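Local structure of mitogen-activated protein kinase, putative (Map kinase-like protein) (Leishmania major, 3PG1) at residues Q134-F139 with C222-M227; L294-K299 with P318-L323; E79-N84 with H350-A355. The protein is a MAP kinase-like protein that probably binds ATP and transfers its gamma-phosphate to serine and threonine residues of other proteins. One frame throughout, in Å; residues are numbered along the deposited sequence.

Contact 1. Residues Q134-F139 with C222-M227; sequences QHIQYF and CVMAEM
Met227 reaches from helix 214-229 into the angle between Ile136 and Phe139, which lie one turn apart on helix 133-152. Its CB starts the contact against the longer branch of Ile136, 3.9 Å from Ile136 CG1. CG is anti to the residue's own carbonyl carbon (chi1 -81°), and this carries the chain across toward the other helix rather than along its own. The sulfur comes next: Met227 SD sits near the plane of the Phe139 ring, at its edge, 3.7 Å from Phe139 CD2. This is a Met-aromatic contact in which the polarisable sulfur meets the ring's hydrogen-bearing rim instead of its pi face. The two helices belong to the C-terminal lobe of the protein kinase fold, where they correspond to helices E and F; their short segments run nearly antiparallel, at 164°, with axes 10.4 Å apart at closest approach. The torsion about CG-SD (chi3 -76°) bends the chain, bringing Met227 CE to within 4.0 Å of Ile136 CG2. The flexible, unbranched methionine thus lies alongside a stiff beta-branched side chain, the two overlapping as each heads for the other's helix. The tip of the longer branch, Ile136 CD1, meets backbone, 3.7 Å from Met227 O. One turn earlier on helix 214-229, Met224 makes a looser approach, with CG 4.4 Å from Ile136 CG2. Met140 of helix 133-152 also touches both methionines, and Ile124 of helix 120-125 packs on Met227.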
# COMPACT_ATOMS: atom_id res chain seq x y z
N GLN A 134 -4.60 -20.03 -12.06
CA GLN A 134 -3.17 -19.81 -12.38
C GLN A 134 -2.82 -18.32 -12.21
O GLN A 134 -1.75 -18.01 -11.69
CB GLN A 134 -2.80 -20.30 -13.81
CG GLN A 134 -2.83 -21.83 -13.96
CD GLN A 134 -4.21 -22.48 -14.04
OE1 GLN A 134 -5.26 -21.83 -14.21
NE2 GLN A 134 -4.24 -23.81 -13.92
N HIS A 135 -3.73 -17.42 -12.62
CA HIS A 135 -3.51 -15.97 -12.49
C HIS A 135 -3.48 -15.62 -11.02
O HIS A 135 -2.65 -14.81 -10.60
CB HIS A 135 -4.64 -15.16 -13.17
CG HIS A 135 -4.63 -15.16 -14.66
ND1 HIS A 135 -5.80 -15.35 -15.39
CD2 HIS A 135 -3.59 -15.03 -15.51
CE1 HIS A 135 -5.44 -15.30 -16.66
NE2 HIS A 135 -4.12 -15.11 -16.78
N ILE A 136 -4.40 -16.21 -10.22
CA ILE A 136 -4.48 -15.92 -8.76
C ILE A 136 -3.18 -16.31 -8.06
O ILE A 136 -2.72 -15.58 -7.19
CB ILE A 136 -5.73 -16.53 -8.07
CG1 ILE A 136 -7.03 -15.99 -8.73
CG2 ILE A 136 -5.74 -16.25 -6.51
CD1 ILE A 136 -8.35 -16.73 -8.39
N GLN A 137 -2.66 -17.50 -8.37
CA GLN A 137 -1.45 -17.99 -7.73
C GLN A 137 -0.28 -17.04 -8.05
O GLN A 137 0.52 -16.68 -7.17
CB GLN A 137 -1.16 -19.43 -8.18
CG GLN A 137 0.06 -20.04 -7.48
CD GLN A 137 0.76 -21.12 -8.28
OE1 GLN A 137 1.29 -22.08 -7.74
NE2 GLN A 137 0.77 -20.99 -9.59
N TYR A 138 -0.19 -16.65 -9.32
CA TYR A 138 0.89 -15.77 -9.78
C TYR A 138 0.82 -14.40 -9.09
O TYR A 138 1.83 -13.93 -8.55
CB TYR A 138 0.85 -15.63 -11.31
CG TYR A 138 2.03 -14.87 -11.85
CD1 TYR A 138 3.27 -15.49 -11.99
CD2 TYR A 138 1.92 -13.53 -12.21
CE1 TYR A 138 4.37 -14.80 -12.51
CE2 TYR A 138 3.01 -12.84 -12.75
CZ TYR A 138 4.22 -13.47 -12.89
OH TYR A 138 5.32 -12.79 -13.33
N PHE A 139 -0.34 -13.74 -9.15
CA PHE A 139 -0.56 -12.43 -8.51
C PHE A 139 -0.26 -12.48 -7.03
O PHE A 139 0.42 -11.60 -6.51
CB PHE A 139 -2.04 -11.94 -8.71
CG PHE A 139 -2.47 -11.55 -10.11
CD1 PHE A 139 -1.54 -11.09 -11.05
CD2 PHE A 139 -3.79 -11.66 -10.51
CE1 PHE A 139 -1.95 -10.75 -12.35
CE2 PHE A 139 -4.19 -11.33 -11.81
CZ PHE A 139 -3.27 -10.86 -12.72
N CYS A 222 -7.69 -11.31 2.38
CA CYS A 222 -8.93 -10.71 1.88
C CYS A 222 -8.83 -10.55 0.37
O CYS A 222 -9.77 -10.87 -0.33
CB CYS A 222 -9.19 -9.36 2.56
SG CYS A 222 -9.69 -9.51 4.29
N VAL A 223 -7.68 -10.06 -0.12
CA VAL A 223 -7.45 -9.87 -1.57
C VAL A 223 -7.51 -11.21 -2.30
O VAL A 223 -8.19 -11.32 -3.31
CB VAL A 223 -6.15 -9.08 -1.85
CG1 VAL A 223 -5.77 -9.13 -3.35
CG2 VAL A 223 -6.29 -7.63 -1.38
N MET A 224 -6.86 -12.24 -1.72
CA MET A 224 -6.84 -13.59 -2.31
C MET A 224 -8.28 -14.13 -2.49
O MET A 224 -8.65 -14.51 -3.59
CB MET A 224 -6.02 -14.54 -1.44
CG MET A 224 -5.83 -15.89 -2.09
SD MET A 224 -4.52 -16.85 -1.36
CE MET A 224 -4.86 -18.47 -2.15
N ALA A 225 -9.09 -14.15 -1.41
CA ALA A 225 -10.51 -14.61 -1.47
C ALA A 225 -11.32 -13.79 -2.49
O ALA A 225 -12.15 -14.34 -3.24
CB ALA A 225 -11.15 -14.50 -0.08
N GLU A 226 -11.03 -12.50 -2.57
CA GLU A 226 -11.74 -11.62 -3.48
C GLU A 226 -11.44 -11.94 -4.94
O GLU A 226 -12.32 -11.78 -5.78
CB GLU A 226 -11.41 -10.16 -3.18
CG GLU A 226 -12.30 -9.17 -3.95
CD GLU A 226 -12.15 -7.73 -3.53
OE1 GLU A 226 -11.68 -7.46 -2.40
OE2 GLU A 226 -12.45 -6.85 -4.36
N MET A 227 -10.22 -12.39 -5.25
CA MET A 227 -9.91 -12.72 -6.64
C MET A 227 -10.67 -13.98 -7.05
O MET A 227 -10.99 -14.13 -8.22
CB MET A 227 -8.39 -12.92 -6.84
CG MET A 227 -7.64 -11.61 -7.00
SD MET A 227 -5.92 -11.81 -7.53
CE MET A 227 -5.24 -12.31 -6.05

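Contact 2. Residues L294-K299 with P318-L323; sequences LDLIAK and PYFESL
Leu296 projects a single methyl group, CD2, at two aromatic rings. Leu296 CD2 lies 3.6 Å from Tyr319 CD2, and the same methyl is 3.6 Å from Phe320 CE1; it meets both rings obliquely, and the leucine runs roughly perpendicular to both aromatic side chains. The rings also fit each other, for Tyr319 CD2 stands 3.4 Å above the plane of the Phe320 ring, over its centre. The first torsions of these neighbours in a 3-10 turn differ, Tyr319 CG lying opposite the backbone N (chi1 177°) and Phe320 CG beside it, and the tyrosine edge comes to stand over the phenylalanine face. Leucine suits the place, since its branched end fits one compact methyl against both rings. Further out, His317 ties the two segments together: its ND1 bonds to Tyr319 N and its NE2 to Asp295 OD2. That carboxylate oxygen also receives Lys299 NZ at 2.7 Å, through its syn lone pair, in a salt bridge one turn along the helix. In the C-terminal lobe of the kinase fold, helix 291-300 and the loop following helix 311-315 meet here, with Tyr319 reaching Ile136 of helix 133-152 and Met224 of helix 214-229.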
# COMPACT_ATOMS: atom_id res chain seq x y z
N LEU A 294 -7.52 -22.98 -0.22
CA LEU A 294 -8.36 -22.71 0.95
C LEU A 294 -7.58 -22.76 2.25
O LEU A 294 -7.85 -21.97 3.14
CB LEU A 294 -9.54 -23.68 1.07
CG LEU A 294 -10.72 -23.41 0.15
CD1 LEU A 294 -11.69 -24.59 0.22
CD2 LEU A 294 -11.40 -22.08 0.51
N ASP A 295 -6.69 -23.76 2.37
CA ASP A 295 -5.82 -23.98 3.50
C ASP A 295 -4.97 -22.73 3.74
O ASP A 295 -4.89 -22.25 4.86
CB ASP A 295 -4.93 -25.21 3.28
CG ASP A 295 -4.06 -25.49 4.49
OD1 ASP A 295 -4.61 -25.96 5.51
OD2 ASP A 295 -2.88 -25.10 4.47
N LEU A 296 -4.38 -22.16 2.67
CA LEU A 296 -3.60 -20.93 2.83
C LEU A 296 -4.49 -19.73 3.22
O LEU A 296 -4.17 -19.02 4.17
CB LEU A 296 -2.78 -20.63 1.56
CG LEU A 296 -2.06 -19.26 1.56
CD1 LEU A 296 -1.04 -19.15 2.79
CD2 LEU A 296 -1.33 -19.04 0.20
N ILE A 297 -5.61 -19.53 2.53
CA ILE A 297 -6.53 -18.42 2.87
C ILE A 297 -6.91 -18.49 4.34
O ILE A 297 -6.89 -17.47 5.01
CB ILE A 297 -7.82 -18.46 1.98
CG1 ILE A 297 -7.49 -18.10 0.54
CG2 ILE A 297 -8.93 -17.52 2.55
CD1 ILE A 297 -8.64 -18.46 -0.48
N ALA A 298 -7.29 -19.68 4.83
CA ALA A 298 -7.71 -19.84 6.26
C ALA A 298 -6.56 -19.45 7.21
O ALA A 298 -6.78 -18.86 8.26
CB ALA A 298 -8.13 -21.29 6.51
N LYS A 299 -5.32 -19.76 6.83
CA LYS A 299 -4.14 -19.38 7.64
C LYS A 299 -3.82 -17.91 7.63
O LYS A 299 -3.33 -17.38 8.61
CB LYS A 299 -2.95 -20.23 7.26
CG LYS A 299 -3.18 -21.69 7.73
CD LYS A 299 -2.23 -22.68 7.07
CE LYS A 299 -2.58 -24.07 7.62
NZ LYS A 299 -1.80 -25.15 6.93
N PRO A 318 2.66 -24.94 0.28
CA PRO A 318 2.54 -25.72 -0.97
C PRO A 318 1.70 -25.08 -2.07
O PRO A 318 1.92 -25.38 -3.23
CB PRO A 318 1.93 -27.06 -0.53
CG PRO A 318 2.09 -27.11 0.95
CD PRO A 318 2.30 -25.72 1.48
N TYR A 319 0.82 -24.12 -1.74
CA TYR A 319 0.05 -23.35 -2.72
C TYR A 319 0.95 -22.71 -3.80
O TYR A 319 0.57 -22.63 -4.96
CB TYR A 319 -0.80 -22.27 -2.02
CG TYR A 319 -1.58 -21.39 -2.98
CD1 TYR A 319 -2.65 -21.91 -3.73
CD2 TYR A 319 -1.19 -20.07 -3.22
CE1 TYR A 319 -3.32 -21.12 -4.67
CE2 TYR A 319 -1.90 -19.25 -4.10
CZ TYR A 319 -2.96 -19.79 -4.83
OH TYR A 319 -3.68 -19.00 -5.68
N PHE A 320 2.15 -22.25 -3.39
CA PHE A 320 3.11 -21.62 -4.32
C PHE A 320 4.18 -22.55 -4.79
O PHE A 320 5.12 -22.08 -5.43
CB PHE A 320 3.80 -20.41 -3.63
CG PHE A 320 2.81 -19.33 -3.30
CD1 PHE A 320 2.52 -19.02 -1.98
CD2 PHE A 320 2.13 -18.65 -4.31
CE1 PHE A 320 1.60 -18.01 -1.67
CE2 PHE A 320 1.23 -17.63 -4.01
CZ PHE A 320 0.96 -17.32 -2.69
N GLU A 321 4.07 -23.86 -4.50
CA GLU A 321 5.12 -24.84 -4.87
C GLU A 321 5.67 -24.70 -6.28
O GLU A 321 6.90 -24.71 -6.44
CB GLU A 321 4.69 -26.29 -4.62
CG GLU A 321 5.87 -27.25 -4.54
CD GLU A 321 5.53 -28.62 -3.98
OE1 GLU A 321 5.22 -28.72 -2.76
OE2 GLU A 321 5.57 -29.60 -4.76
N SER A 322 4.81 -24.56 -7.28
CA SER A 322 5.23 -24.46 -8.70
C SER A 322 5.95 -23.14 -9.06
O SER A 322 6.53 -23.04 -10.13
CB SER A 322 4.04 -24.68 -9.64
OG SER A 322 3.11 -23.62 -9.51
N LEU A 323 5.90 -22.14 -8.16
CA LEU A 323 6.48 -20.82 -8.44
C LEU A 323 7.62 -20.46 -7.53
O LEU A 323 8.46 -19.63 -7.90
CB LEU A 323 5.39 -19.74 -8.24
CG LEU A 323 4.10 -19.79 -9.13
CD1 LEU A 323 3.25 -18.54 -8.87
CD2 LEU A 323 4.40 -19.86 -10.64

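Contact 3. Residues E79-N84 with H350-A355; sequences EIRLLN and HKIFTA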
# COMPACT_ATOMS: atom_id res chain seq x y z
N GLU A 79 7.58 10.29 2.98
CA GLU A 79 7.00 9.59 1.83
C GLU A 79 8.08 9.36 0.76
O GLU A 79 8.14 8.30 0.14
CB GLU A 79 5.86 10.42 1.21
CG GLU A 79 4.63 10.58 2.09
CD GLU A 79 3.45 11.29 1.45
OE1 GLU A 79 3.52 11.60 0.23
OE2 GLU A 79 2.45 11.52 2.16
N ILE A 80 8.94 10.35 0.56
CA ILE A 80 10.03 10.32 -0.41
C ILE A 80 11.13 9.36 -0.00
O ILE A 80 11.59 8.58 -0.83
CB ILE A 80 10.51 11.79 -0.70
CG1 ILE A 80 9.78 12.34 -1.91
CG2 ILE A 80 12.03 11.97 -0.82
CD1 ILE A 80 8.29 12.53 -1.73
N ARG A 81 11.57 9.44 1.25
CA ARG A 81 12.61 8.56 1.78
C ARG A 81 12.18 7.08 1.67
O ARG A 81 13.00 6.25 1.30
CB ARG A 81 12.94 8.94 3.24
CG ARG A 81 13.79 10.24 3.34
CD ARG A 81 14.86 10.19 4.42
NE ARG A 81 15.57 8.91 4.37
CZ ARG A 81 15.74 8.11 5.41
NH1 ARG A 81 15.33 8.48 6.63
NH2 ARG A 81 16.34 6.94 5.26
N LEU A 82 10.89 6.78 1.94
CA LEU A 82 10.34 5.42 1.84
C LEU A 82 10.33 4.93 0.43
O LEU A 82 10.72 3.78 0.20
CB LEU A 82 8.94 5.35 2.44
CG LEU A 82 8.89 4.99 3.90
CD1 LEU A 82 7.52 5.24 4.47
CD2 LEU A 82 9.32 3.54 4.10
N LEU A 83 9.95 5.80 -0.54
CA LEU A 83 9.93 5.45 -1.98
C LEU A 83 11.31 5.13 -2.47
O LEU A 83 11.51 4.16 -3.21
CB LEU A 83 9.35 6.58 -2.82
CG LEU A 83 7.86 6.56 -3.14
CD1 LEU A 83 7.49 7.78 -3.98
CD2 LEU A 83 7.44 5.26 -3.87
N ASN A 84 12.28 5.91 -2.01
CA ASN A 84 13.68 5.82 -2.39
C ASN A 84 14.48 4.75 -1.67
O ASN A 84 15.60 4.45 -2.08
CB ASN A 84 14.32 7.20 -2.24
CG ASN A 84 15.41 7.49 -3.22
OD1 ASN A 84 15.45 6.96 -4.33
ND2 ASN A 84 16.37 8.31 -2.80
N HIS A 350 15.62 20.15 3.98
CA HIS A 350 15.99 20.55 2.62
C HIS A 350 17.31 19.89 2.21
O HIS A 350 17.45 19.47 1.05
CB HIS A 350 16.12 22.08 2.51
CG HIS A 350 14.82 22.83 2.35
ND1 HIS A 350 14.81 24.16 2.00
CD2 HIS A 350 13.54 22.40 2.48
CE1 HIS A 350 13.53 24.50 1.93
NE2 HIS A 350 12.74 23.48 2.22
N LYS A 351 18.26 19.79 3.17
CA LYS A 351 19.56 19.13 3.01
C LYS A 351 19.34 17.63 2.77
O LYS A 351 20.02 17.05 1.92
CB LYS A 351 20.45 19.33 4.25
N ILE A 352 18.37 17.02 3.50
CA ILE A 352 18.02 15.59 3.34
C ILE A 352 17.41 15.36 1.95
O ILE A 352 17.75 14.36 1.33
CB ILE A 352 17.17 15.00 4.51
CG1 ILE A 352 17.83 15.26 5.89
CG2 ILE A 352 16.90 13.49 4.31
CD1 ILE A 352 16.89 15.06 7.10
N PHE A 353 16.58 16.31 1.43
CA PHE A 353 16.01 16.22 0.09
C PHE A 353 17.13 16.22 -0.95
O PHE A 353 17.13 15.38 -1.86
CB PHE A 353 15.01 17.34 -0.20
CG PHE A 353 13.63 17.16 0.39
CD1 PHE A 353 13.20 17.93 1.47
CD2 PHE A 353 12.73 16.24 -0.16
CE1 PHE A 353 11.92 17.77 2.00
CE2 PHE A 353 11.45 16.08 0.38
CZ PHE A 353 11.05 16.86 1.44
N THR A 354 18.13 17.13 -0.78
CA THR A 354 19.31 17.23 -1.64
C THR A 354 20.12 15.93 -1.56
O THR A 354 20.55 15.41 -2.59
CB THR A 354 20.14 18.49 -1.29
OG1 THR A 354 19.27 19.62 -1.21
CG2 THR A 354 21.23 18.78 -2.31
N ALA A 355 20.27 15.38 -0.33
CA ALA A 355 20.96 14.11 -0.07
C ALA A 355 20.19 12.93 -0.68
O ALA A 355 20.81 11.99 -1.17
CB ALA A 355 21.14 13.90 1.43
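Ile80 and Phe353 make one of two apolar meetings between residues 79-84 of helix 70-85 and residues 350-355 of helix 346-360, and Arg81 with Ile352 makes the other. Ile80 CG2 approaches the Phe353 ring obliquely, 4.3 Å from Phe353 CE2, a light contact between two buried side chains. Both also pack on Leu109 of strand 108-114, while Phe353 reaches Cys73 and Leu77 further back on helix 70-85. In the second meeting the aliphatic part of an arginine does the work: Arg81 CD touches Ile352 CG2 at 3.9 Å. The arginine chain bends at chi2 and again at chi3 (45°), so the methylene lies against the isoleucine while the guanidinium turns to polar partners.

Those partners lie outside the two segments. Arg81 NE forms a salt bridge with Glu356 OE2 and NH1 is hydrogen-bonded to the carbonyl of His338, while the other oxygen of Glu356, OE1, is bonded to Asn84 ND2, so that this one residue of helix 346-360 holds two residues of helix 70-85.

A third kind of bond stays within the second helix. Thr354 OG1 donates to His350 O at 2.9 Å, tilted 29° from the carbonyl plane, and Thr354 N reaches the same oxygen from the opposite face.

Helix 70-85 corresponds to helix C of the kinase N-terminal lobe, and a helix from the C-terminal extension packing on it is a feature of MAP kinases. The contact thus joins apolar packing, extended by Leu77 and Cys73, to a polar edge round the Glu356 carboxylate, whose bonds to Arg81 and Asn84 probably fix how the helices sit along each other.

Overall arrangement
Contacts 1 and 2 form one continuous block of the C-terminal lobe, their centres 11 Å apart. The aromatic pair joins them: Tyr319 OH lies 3.5 Å from Ile136 CG2, and Phe320 CE2 is 3.4 Å from Gln137 O. Contact 3 stands on the opposite side of the chain's centre, about 34 Å from contact 1 and 38 Å from contact 2 between centres, and its nearest atoms are about 18 and 23 Å away. Both C-lobe contacts are nested in the long loop that contact 3 closes. Contact 3 lies nearer the expected ATP site: Glu79 makes a long, weak ion pair with Lys52, consistent with the lysine-glutamate pair of kinases.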